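PDB 3CEA: Myo-inositol 2-dehydrogenase from Lactobacillus plantarum WCFS1, which probably catalyses the NAD-dependent oxidation of the 2-hydroxyl group of myo-inositol, holding the dinucleotide on a Rossmann-fold domain. Local coordinates for residues K172-A177 against A218-F223; S165-F170 against G243-H248. One frame throughout, in Å; residues are numbered along the deposited sequence.

Interaction 1 (K172-A177 against A218-F223); sequences KFATEA and ADIGEF. With NAD (nicotinamide-adenine-dinucleotide), chain E.
I220 reaches across to helix 167-176 with both of its outer methyls. With chi1 at 58°, CG1 sits between the backbone N and the carbonyl carbon, so that CD1 extends to the methyl of A174, 3.9 Å from its CB. The other branch, CG2, packs 3.5 Å from T175 OG1, the two side chains crossing at about a right angle. The contact is van der Waals, CG2 being a methyl; the T175 hydroxyl bonds instead to the T171 carbonyl one turn back. E222, its chain bent at chi2, brings OE2 3.8 Å from A174 CB; the polar partner of that oxygen is S179 OG. On the same helix F173 faces the cofactor: its CD1 lies 3.4 Å from O3, the bridging oxygen of the NAD pyrophosphate, while O2A approaches the ring edge in plane and R18 makes a cation-pi contact. An alanine at F173 would take away this ring, and is likely to open a gap beside the pyrophosphate and leave R18 without its aromatic partner. The contact lies within the GFO/IDH/MocA C-terminal domain, whose helix 167-176 brings F173 into the NAD pocket; this is consistent with a cofactor held between that domain and the Rossmann fold.

Interaction 2 (S165-F170 against G243-H248); sequences SGMESF and GRHAAH
F170 and R244 form a stacked cation-pi pair. The guanidinium lies nearly flat on the phenyl ring, its plane only 16° from that of the ring, but displaced toward the rim: NE is 3.2 Å from F170 CE1, and CZ stands off-centre from the ring normal. The aliphatic part of the arginine occupies the middle of the same face, where R244 CD sits 3.4 Å from the ring centroid in a CH-pi contact. A chi1 of 162°, CG anti to the backbone N, carries the F170 ring to the arginine, and chi2 near 78° turns its face to it. Next to this pair M167, modelled as selenomethionine, doubles back at chi2 and chi3 and brings SE 3.6 Å from the carbonyl O of R244. Its CG packs 3.8 Å from H245 CD2, and SE lies at the edge of the imidazole.

Several bonds position these groups. The first turn of helix 167-176 is tied at the carbonyl of G166, which accepts both F170 N at 3.0 Å and S169 OG at 3.1 Å, the hydroxyl lying above the carbonyl plane. The guanidinium is anchored by a salt bridge from NH2 to D185, which probably keeps it flat against the phenyl ring and balances its buried charge. H245 ND1 is bonded to the backbone O of S259 of a second subunit, so the imidazole that meets M167 also belongs to a subunit interface.

The contact thus joins the start of helix 167-176 to the corner at R244, where the chain leaves strand 237-243 of the large mixed sheet for the short strand 245-246, with I182 and M186 of helix 182-198 packing against the arginine.

How the interactions relate
Both interactions use helix 167-176: interaction 2 holds its first turn, interaction 1 its last part, with their centres 14 Å apart. Along the chain interaction 1 is nested within the loop that interaction 2 closes. They also touch directly, since E222 OE1 packs 3.6 Å from F170 CZ; the glutamate that meets A174 through one oxygen therefore meets the phenyl ring of the arginine stack through the other. Their relation to NAD differs. F173 in interaction 1 contacts the pyrophosphate, whereas the side chain of F170 stays about 8 Å from the cofactor, so interaction 2 lies one step back from the cofactor, on the same helix as F173.

Interaction 1 (K172-A177 against A218-F223)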
ATOM      1  N   LYS A 172       0.039 -14.991 -31.924  1.00 59.90           N
ATOM      2  CA  LYS A 172       0.109 -16.400 -32.325  1.00 60.14           C
ATOM      3  C   LYS A 172      -1.222 -17.108 -32.063  1.00 60.13           C
ATOM      4  O   LYS A 172      -1.760 -17.785 -32.938  1.00 60.23           O
ATOM      5  CB  LYS A 172       1.232 -17.097 -31.543  1.00 60.16           C
ATOM      6  CG  LYS A 172       1.369 -18.601 -31.763  1.00 60.56           C
ATOM      7  CD  LYS A 172       2.460 -18.920 -32.772  1.00 60.64           C
ATOM      8  CE  LYS A 172       3.047 -20.304 -32.533  1.00 60.85           C
ATOM      9  NZ  LYS A 172       2.168 -21.398 -33.029  1.00 61.19           N
ATOM     10  N   PHE A 173      -1.742 -16.923 -30.851  1.00 60.26           N
ATOM     11  CA  PHE A 173      -2.998 -17.516 -30.395  1.00 60.26           C
ATOM     12  C   PHE A 173      -4.202 -17.027 -31.204  1.00 60.36           C
ATOM     13  O   PHE A 173      -5.121 -17.800 -31.479  1.00 60.46           O
ATOM     14  CB  PHE A 173      -3.167 -17.223 -28.893  1.00 60.21           C
ATOM     15  CG  PHE A 173      -4.569 -17.413 -28.367  1.00 60.68           C
ATOM     16  CD1 PHE A 173      -5.056 -18.686 -28.076  1.00 60.94           C
ATOM     17  CD2 PHE A 173      -5.387 -16.310 -28.122  1.00 60.39           C
ATOM     18  CE1 PHE A 173      -6.347 -18.860 -27.575  1.00 61.18           C
ATOM     19  CE2 PHE A 173      -6.678 -16.473 -27.620  1.00 60.48           C
ATOM     20  CZ  PHE A 173      -7.158 -17.750 -27.344  1.00 60.69           C
ATOM     21  N   ALA A 174      -4.176 -15.752 -31.594  1.00 60.43           N
ATOM     22  CA  ALA A 174      -5.307 -15.106 -32.265  1.00 60.53           C
ATOM     23  C   ALA A 174      -5.230 -15.112 -33.793  1.00 60.56           C
ATOM     24  O   ALA A 174      -6.238 -14.885 -34.465  1.00 60.63           O
ATOM     25  CB  ALA A 174      -5.484 -13.681 -31.751  1.00 60.57           C
ATOM     26  N   THR A 175      -4.043 -15.354 -34.343  1.00 60.67           N
ATOM     27  CA  THR A 175      -3.888 -15.456 -35.796  1.00 60.88           C
ATOM     28  C   THR A 175      -4.196 -16.879 -36.268  1.00 60.91           C
ATOM     29  O   THR A 175      -4.776 -17.075 -37.340  1.00 61.06           O
ATOM     30  CB  THR A 175      -2.480 -15.010 -36.265  1.00 60.86           C
ATOM     31  OG1 THR A 175      -2.194 -13.706 -35.743  1.00 60.96           O
ATOM     32  CG2 THR A 175      -2.394 -14.961 -37.789  1.00 61.45           C
ATOM     33  N   GLU A 176      -3.826 -17.865 -35.453  1.00 60.76           N
ATOM     34  CA  GLU A 176      -4.062 -19.272 -35.776  1.00 60.83           C
ATOM     35  C   GLU A 176      -5.533 -19.676 -35.638  1.00 60.54           C
ATOM     36  O   GLU A 176      -5.986 -20.622 -36.291  1.00 60.69           O
ATOM     37  CB  GLU A 176      -3.175 -20.183 -34.923  1.00 60.80           C
ATOM     38  CG  GLU A 176      -1.711 -20.199 -35.353  1.00 61.20           C
ATOM     39  CD  GLU A 176      -0.832 -21.051 -34.453  1.00 61.23           C
ATOM     40  OE1 GLU A 176      -1.129 -21.158 -33.242  1.00 61.64           O
ATOM     41  OE2 GLU A 176       0.167 -21.608 -34.959  1.00 62.21           O
ATOM     42  N   ALA A 177      -6.268 -18.959 -34.788  1.00 59.84           N
ATOM     43  CA  ALA A 177      -7.690 -19.226 -34.564  1.00 59.00           C
ATOM     44  C   ALA A 177      -8.450 -17.970 -34.143  1.00 58.26           C
ATOM     45  O   ALA A 177      -7.870 -17.042 -33.577  1.00 58.26           O
ATOM     46  CB  ALA A 177      -7.868 -20.334 -33.521  1.00 58.95           C
ATOM     47  N   ALA A 218      -5.250  -4.754 -35.749  1.00 54.45           N
ATOM     48  CA  ALA A 218      -6.305  -4.583 -36.749  1.00 54.62           C
ATOM     49  C   ALA A 218      -6.092  -5.496 -37.956  1.00 54.72           C
ATOM     50  O   ALA A 218      -7.057  -5.939 -38.586  1.00 54.66           O
ATOM     51  CB  ALA A 218      -6.382  -3.129 -37.190  1.00 54.54           C
ATOM     52  N   ASP A 219      -4.825  -5.779 -38.258  1.00 54.76           N
ATOM     53  CA  ASP A 219      -4.442  -6.613 -39.398  1.00 54.86           C
ATOM     54  C   ASP A 219      -4.918  -8.059 -39.255  1.00 54.46           C
ATOM     55  O   ASP A 219      -5.054  -8.771 -40.252  1.00 54.60           O
ATOM     56  CB  ASP A 219      -2.924  -6.564 -39.622  1.00 55.11           C
ATOM     57  CG  ASP A 219      -2.403  -5.145 -39.850  1.00 56.98           C
ATOM     58  OD1 ASP A 219      -3.218  -4.193 -39.876  1.00 57.40           O
ATOM     59  OD2 ASP A 219      -1.171  -4.982 -40.003  1.00 57.83           O
ATOM     60  N   ILE A 220      -5.160  -8.487 -38.016  1.00 53.80           N
ATOM     61  CA  ILE A 220      -5.796  -9.781 -37.750  1.00 53.29           C
ATOM     62  C   ILE A 220      -7.225  -9.620 -37.207  1.00 52.66           C
ATOM     63  O   ILE A 220      -7.800 -10.563 -36.651  1.00 52.81           O
ATOM     64  CB  ILE A 220      -4.943 -10.698 -36.821  1.00 53.35           C
ATOM     65  CG1 ILE A 220      -4.649 -10.014 -35.481  1.00 53.08           C
ATOM     66  CG2 ILE A 220      -3.659 -11.135 -37.531  1.00 53.76           C
ATOM     67  CD1 ILE A 220      -4.277 -10.975 -34.358  1.00 53.46           C
ATOM     68  N   GLY A 221      -7.785  -8.423 -37.378  1.00 51.78           N
ATOM     69  CA  GLY A 221      -9.165  -8.128 -36.986  1.00 50.83           C
ATOM     70  C   GLY A 221      -9.406  -8.084 -35.488  1.00 50.12           C
ATOM     71  O   GLY A 221     -10.519  -8.346 -35.023  1.00 49.99           O
ATOM     72  N   GLU A 222      -8.366  -7.741 -34.734  1.00 49.55           N
ATOM     73  CA  GLU A 222      -8.440  -7.688 -33.275  1.00 49.20           C
ATOM     74  C   GLU A 222      -8.332  -6.255 -32.749  1.00 48.69           C
ATOM     75  O   GLU A 222      -7.706  -5.397 -33.383  1.00 48.44           O
ATOM     76  CB  GLU A 222      -7.341  -8.560 -32.659  1.00 49.21           C
ATOM     77  CG  GLU A 222      -7.603 -10.062 -32.735  1.00 49.83           C
ATOM     78  CD  GLU A 222      -8.417 -10.599 -31.559  1.00 52.95           C
ATOM     79  OE1 GLU A 222      -8.688  -9.841 -30.596  1.00 51.36           O
ATOM     80  OE2 GLU A 222      -8.783 -11.796 -31.600  1.00 53.53           O
ATOM     81  N   PHE A 223      -8.952  -6.005 -31.596  1.00 48.08           N
ATOM     82  CA  PHE A 223      -8.829  -4.724 -30.901  1.00 47.94           C
ATOM     83  C   PHE A 223      -8.053  -4.889 -29.602  1.00 47.97           C
ATOM     84  O   PHE A 223      -8.344  -5.788 -28.809  1.00 48.13           O
ATOM     85  CB  PHE A 223     -10.207  -4.123 -30.610  1.00 47.90           C
ATOM     86  CG  PHE A 223     -10.977  -3.746 -31.842  1.00 48.05           C
ATOM     87  CD1 PHE A 223     -10.658  -2.589 -32.555  1.00 47.63           C
ATOM     88  CD2 PHE A 223     -12.027  -4.546 -32.292  1.00 47.40           C
ATOM     89  CE1 PHE A 223     -11.371  -2.236 -33.702  1.00 47.79           C
ATOM     90  CE2 PHE A 223     -12.747  -4.202 -33.435  1.00 47.99           C
ATOM     91  CZ  PHE A 223     -12.417  -3.044 -34.142  1.00 47.60           C
TER
HETATM   92  PA  NAD E 400      -2.783 -22.024 -27.381  1.00 47.24           P
HETATM   93  O1A NAD E 400      -1.630 -21.532 -26.593  1.00 46.59           O
HETATM   94  O2A NAD E 400      -2.761 -21.508 -28.768  1.00 47.10           O
HETATM   95  O5B NAD E 400      -2.797 -23.633 -27.346  1.00 50.10           O
HETATM   96  C5B NAD E 400      -3.658 -24.370 -28.190  1.00 53.34           C
HETATM   97  C4B NAD E 400      -3.229 -25.835 -28.213  1.00 54.76           C
HETATM   98  O4B NAD E 400      -4.236 -26.642 -28.802  1.00 55.87           O
HETATM   99  C3B NAD E 400      -1.959 -26.049 -29.021  1.00 55.00           C
HETATM  100  O3B NAD E 400      -1.102 -26.863 -28.260  1.00 54.65           O
HETATM  101  C2B NAD E 400      -2.409 -26.776 -30.273  1.00 56.34           C
HETATM  102  O2B NAD E 400      -1.464 -27.723 -30.718  1.00 57.36           O
HETATM  103  C1B NAD E 400      -3.702 -27.446 -29.837  1.00 55.99           C
HETATM  104  N9A NAD E 400      -4.660 -27.562 -30.953  1.00 56.19           N
HETATM  105  C8A NAD E 400      -5.096 -26.554 -31.779  1.00 56.40           C
HETATM  106  N7A NAD E 400      -5.974 -27.069 -32.669  1.00 56.27           N
HETATM  107  C5A NAD E 400      -6.101 -28.393 -32.427  1.00 56.29           C
HETATM  108  C6A NAD E 400      -6.859 -29.385 -33.039  1.00 55.56           C
HETATM  109  N6A NAD E 400      -7.818 -29.043 -33.893  1.00 55.25           N
HETATM  110  N1A NAD E 400      -6.787 -30.683 -32.565  1.00 56.21           N
HETATM  111  C2A NAD E 400      -5.967 -30.992 -31.491  1.00 55.83           C
HETATM  112  N3A NAD E 400      -5.215 -29.999 -30.888  1.00 55.08           N
HETATM  113  C4A NAD E 400      -5.281 -28.720 -31.349  1.00 56.11           C
HETATM  114  O3  NAD E 400      -4.167 -21.607 -26.670  1.00 49.83           O
HETATM  115  PN  NAD E 400      -4.295 -21.470 -25.069  1.00 48.70           P
HETATM  116  O1N NAD E 400      -3.556 -22.581 -24.422  1.00 46.84           O
HETATM  117  O2N NAD E 400      -3.995 -20.065 -24.727  1.00 49.70           O
HETATM  118  O5D NAD E 400      -5.864 -21.666 -24.782  1.00 49.86           O
HETATM  119  C5D NAD E 400      -6.625 -22.724 -25.314  1.00 48.86           C
HETATM  120  C4D NAD E 400      -8.056 -22.569 -24.808  1.00 48.59           C
HETATM  121  O4D NAD E 400      -8.053 -22.229 -23.433  1.00 48.80           O
HETATM  122  C3D NAD E 400      -8.805 -21.472 -25.551  1.00 48.69           C
HETATM  123  O3D NAD E 400     -10.051 -21.975 -25.975  1.00 48.31           O
HETATM  124  C2D NAD E 400      -8.989 -20.369 -24.526  1.00 48.39           C
HETATM  125  O2D NAD E 400     -10.246 -19.748 -24.637  1.00 48.85           O
HETATM  126  C1D NAD E 400      -8.841 -21.078 -23.187  1.00 48.25           C
HETATM  127  N1N NAD E 400      -8.213 -20.208 -22.172  1.00 48.25           N
HETATM  128  C2N NAD E 400      -8.829 -20.061 -20.954  1.00 48.31           C
HETATM  129  C3N NAD E 400      -8.266 -19.243 -19.969  1.00 48.30           C
HETATM  130  C7N NAD E 400      -8.832 -19.210 -18.578  1.00 49.04           C
HETATM  131  O7N NAD E 400      -8.545 -18.095 -17.767  1.00 47.83           O
HETATM  132  N7N NAD E 400      -9.587 -20.221 -18.138  1.00 48.79           N
HETATM  133  C4N NAD E 400      -7.073 -18.574 -20.234  1.00 47.76           C
HETATM  134  C5N NAD E 400      -6.455 -18.727 -21.473  1.00 47.89           C
HETATM  135  C6N NAD E 400      -7.037 -19.550 -22.437  1.00 47.25           C

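Interaction 2 (S165-F170 against G243-H248)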
ATOM      1  N   SER A 165       4.577  -8.071 -22.687  1.00 45.54           N
ATOM      2  CA  SER A 165       5.386  -9.259 -22.965  1.00 46.35           C
ATOM      3  C   SER A 165       4.560 -10.385 -23.587  1.00 47.04           C
ATOM      4  O   SER A 165       5.094 -11.235 -24.302  1.00 47.13           O
ATOM      5  CB  SER A 165       6.072  -9.752 -21.689  1.00 46.29           C
ATOM      6  OG  SER A 165       5.119 -10.102 -20.698  1.00 47.07           O
ATOM      7  N   GLY A 166       3.256 -10.375 -23.315  1.00 48.02           N
ATOM      8  CA  GLY A 166       2.333 -11.384 -23.836  1.00 48.75           C
ATOM      9  C   GLY A 166       1.803 -11.117 -25.236  1.00 49.42           C
ATOM     10  O   GLY A 166       1.050 -11.928 -25.775  1.00 49.54           O
HETATM   11  N   MSE A 167       2.197  -9.991 -25.829  1.00 50.10           N
HETATM   12  CA  MSE A 167       1.732  -9.612 -27.169  1.00 50.87           C
HETATM   13  C   MSE A 167       2.074 -10.634 -28.259  1.00 51.82           C
HETATM   14  O   MSE A 167       1.242 -10.917 -29.124  1.00 52.41           O
HETATM   15  CB  MSE A 167       2.236  -8.217 -27.565  1.00 50.43           C
HETATM   16  CG  MSE A 167       1.359  -7.066 -27.061  1.00 49.16           C
HETATM   17 SE   MSE A 167      -0.450  -6.988 -27.846  0.75 43.56          SE
HETATM   18  CE  MSE A 167       0.052  -6.710 -29.719  1.00 40.22           C
ATOM     19  N   GLU A 168       3.284 -11.188 -28.208  1.00 52.53           N
ATOM     20  CA  GLU A 168       3.728 -12.166 -29.203  1.00 53.33           C
ATOM     21  C   GLU A 168       2.937 -13.475 -29.104  1.00 53.67           C
ATOM     22  O   GLU A 168       2.456 -13.996 -30.114  1.00 53.31           O
ATOM     23  CB  GLU A 168       5.233 -12.422 -29.071  1.00 53.25           C
ATOM     24  CG  GLU A 168       5.834 -13.224 -30.221  1.00 53.87           C
ATOM     25  CD  GLU A 168       7.332 -13.444 -30.079  1.00 53.96           C
ATOM     26  OE1 GLU A 168       8.042 -12.520 -29.621  1.00 55.03           O
ATOM     27  OE2 GLU A 168       7.804 -14.542 -30.441  1.00 55.41           O
ATOM     28  N   SER A 169       2.797 -13.986 -27.882  1.00 54.58           N
ATOM     29  CA  SER A 169       2.069 -15.232 -27.621  1.00 55.30           C
ATOM     30  C   SER A 169       0.558 -15.117 -27.826  1.00 55.91           C
ATOM     31  O   SER A 169      -0.109 -16.125 -28.071  1.00 56.14           O
ATOM     32  CB  SER A 169       2.372 -15.761 -26.215  1.00 55.29           C
ATOM     33  OG  SER A 169       2.309 -14.725 -25.252  1.00 55.25           O
ATOM     34  N   PHE A 170       0.017 -13.904 -27.716  1.00 56.46           N
ATOM     35  CA  PHE A 170      -1.396 -13.684 -28.016  1.00 56.94           C
ATOM     36  C   PHE A 170      -1.649 -13.618 -29.522  1.00 57.56           C
ATOM     37  O   PHE A 170      -2.623 -14.191 -30.012  1.00 57.57           O
ATOM     38  CB  PHE A 170      -1.951 -12.421 -27.345  1.00 56.73           C
ATOM     39  CG  PHE A 170      -3.243 -11.948 -27.958  1.00 56.73           C
ATOM     40  CD1 PHE A 170      -4.446 -12.574 -27.646  1.00 56.42           C
ATOM     41  CD2 PHE A 170      -3.249 -10.911 -28.887  1.00 55.49           C
ATOM     42  CE1 PHE A 170      -5.637 -12.161 -28.233  1.00 55.85           C
ATOM     43  CE2 PHE A 170      -4.435 -10.491 -29.476  1.00 55.37           C
ATOM     44  CZ  PHE A 170      -5.631 -11.116 -29.145  1.00 55.97           C
ATOM     45  N   GLY A 243      -7.729  -5.686 -21.901  1.00 45.42           N
ATOM     46  CA  GLY A 243      -6.554  -5.101 -22.534  1.00 45.50           C
ATOM     47  C   GLY A 243      -5.430  -6.100 -22.699  1.00 45.63           C
ATOM     48  O   GLY A 243      -5.475  -7.197 -22.131  1.00 45.83           O
ATOM     49  N   ARG A 244      -4.420  -5.711 -23.479  1.00 45.05           N
ATOM     50  CA  ARG A 244      -3.301  -6.588 -23.816  1.00 44.85           C
ATOM     51  C   ARG A 244      -1.953  -5.853 -23.836  1.00 44.34           C
ATOM     52  O   ARG A 244      -0.973  -6.374 -24.372  1.00 44.44           O
ATOM     53  CB  ARG A 244      -3.537  -7.249 -25.184  1.00 45.27           C
ATOM     54  CG  ARG A 244      -4.945  -7.781 -25.401  1.00 46.40           C
ATOM     55  CD  ARG A 244      -4.930  -9.013 -26.270  1.00 49.78           C
ATOM     56  NE  ARG A 244      -6.217  -9.704 -26.260  1.00 53.42           N
ATOM     57  CZ  ARG A 244      -6.572 -10.643 -25.383  1.00 55.31           C
ATOM     58  NH1 ARG A 244      -5.741 -11.023 -24.417  1.00 56.19           N
ATOM     59  NH2 ARG A 244      -7.769 -11.208 -25.474  1.00 55.92           N
ATOM     60  N   HIS A 245      -1.899  -4.659 -23.247  1.00 43.66           N
ATOM     61  CA  HIS A 245      -0.713  -3.810 -23.368  1.00 42.84           C
ATOM     62  C   HIS A 245      -0.287  -3.084 -22.083  1.00 42.59           C
ATOM     63  O   HIS A 245       0.209  -1.955 -22.140  1.00 42.44           O
ATOM     64  CB  HIS A 245      -0.921  -2.798 -24.498  1.00 42.89           C
ATOM     65  CG  HIS A 245       0.266  -2.643 -25.395  1.00 43.37           C
ATOM     66  ND1 HIS A 245       1.228  -1.675 -25.198  1.00 43.65           N
ATOM     67  CD2 HIS A 245       0.646  -3.331 -26.498  1.00 42.77           C
ATOM     68  CE1 HIS A 245       2.149  -1.772 -26.142  1.00 44.21           C
ATOM     69  NE2 HIS A 245       1.820  -2.771 -26.942  1.00 44.22           N
ATOM     70  N   ALA A 246      -0.466  -3.730 -20.930  1.00 42.27           N
ATOM     71  CA  ALA A 246       0.028  -3.183 -19.665  1.00 41.79           C
ATOM     72  C   ALA A 246       1.544  -3.348 -19.554  1.00 41.53           C
ATOM     73  O   ALA A 246       2.099  -4.367 -19.976  1.00 41.60           O
ATOM     74  CB  ALA A 246      -0.671  -3.830 -18.478  1.00 41.85           C
ATOM     75  N   ALA A 247       2.202  -2.339 -18.987  1.00 40.77           N
ATOM     76  CA  ALA A 247       3.651  -2.354 -18.804  1.00 40.05           C
ATOM     77  C   ALA A 247       4.085  -3.076 -17.525  1.00 39.99           C
ATOM     78  O   ALA A 247       5.125  -3.736 -17.511  1.00 40.09           O
ATOM     79  CB  ALA A 247       4.205  -0.938 -18.831  1.00 39.53           C
ATOM     80  N   HIS A 248       3.285  -2.961 -16.465  1.00 39.67           N
ATOM     81  CA  HIS A 248       3.657  -3.496 -15.149  1.00 39.46           C
ATOM     82  C   HIS A 248       3.531  -5.015 -15.006  1.00 39.80           C
ATOM     83  O   HIS A 248       4.341  -5.648 -14.327  1.00 39.36           O
ATOM     84  CB  HIS A 248       2.902  -2.773 -14.024  1.00 39.25           C
ATOM     85  CG  HIS A 248       1.421  -2.998 -14.030  1.00 38.71           C
ATOM     86  ND1 HIS A 248       0.593  -2.494 -15.010  1.00 38.14           N
ATOM     87  CD2 HIS A 248       0.617  -3.645 -13.154  1.00 38.34           C
ATOM     88  CE1 HIS A 248      -0.656  -2.837 -14.748  1.00 38.34           C
ATOM     89  NE2 HIS A 248      -0.670  -3.534 -13.625  1.00 37.45           N
TER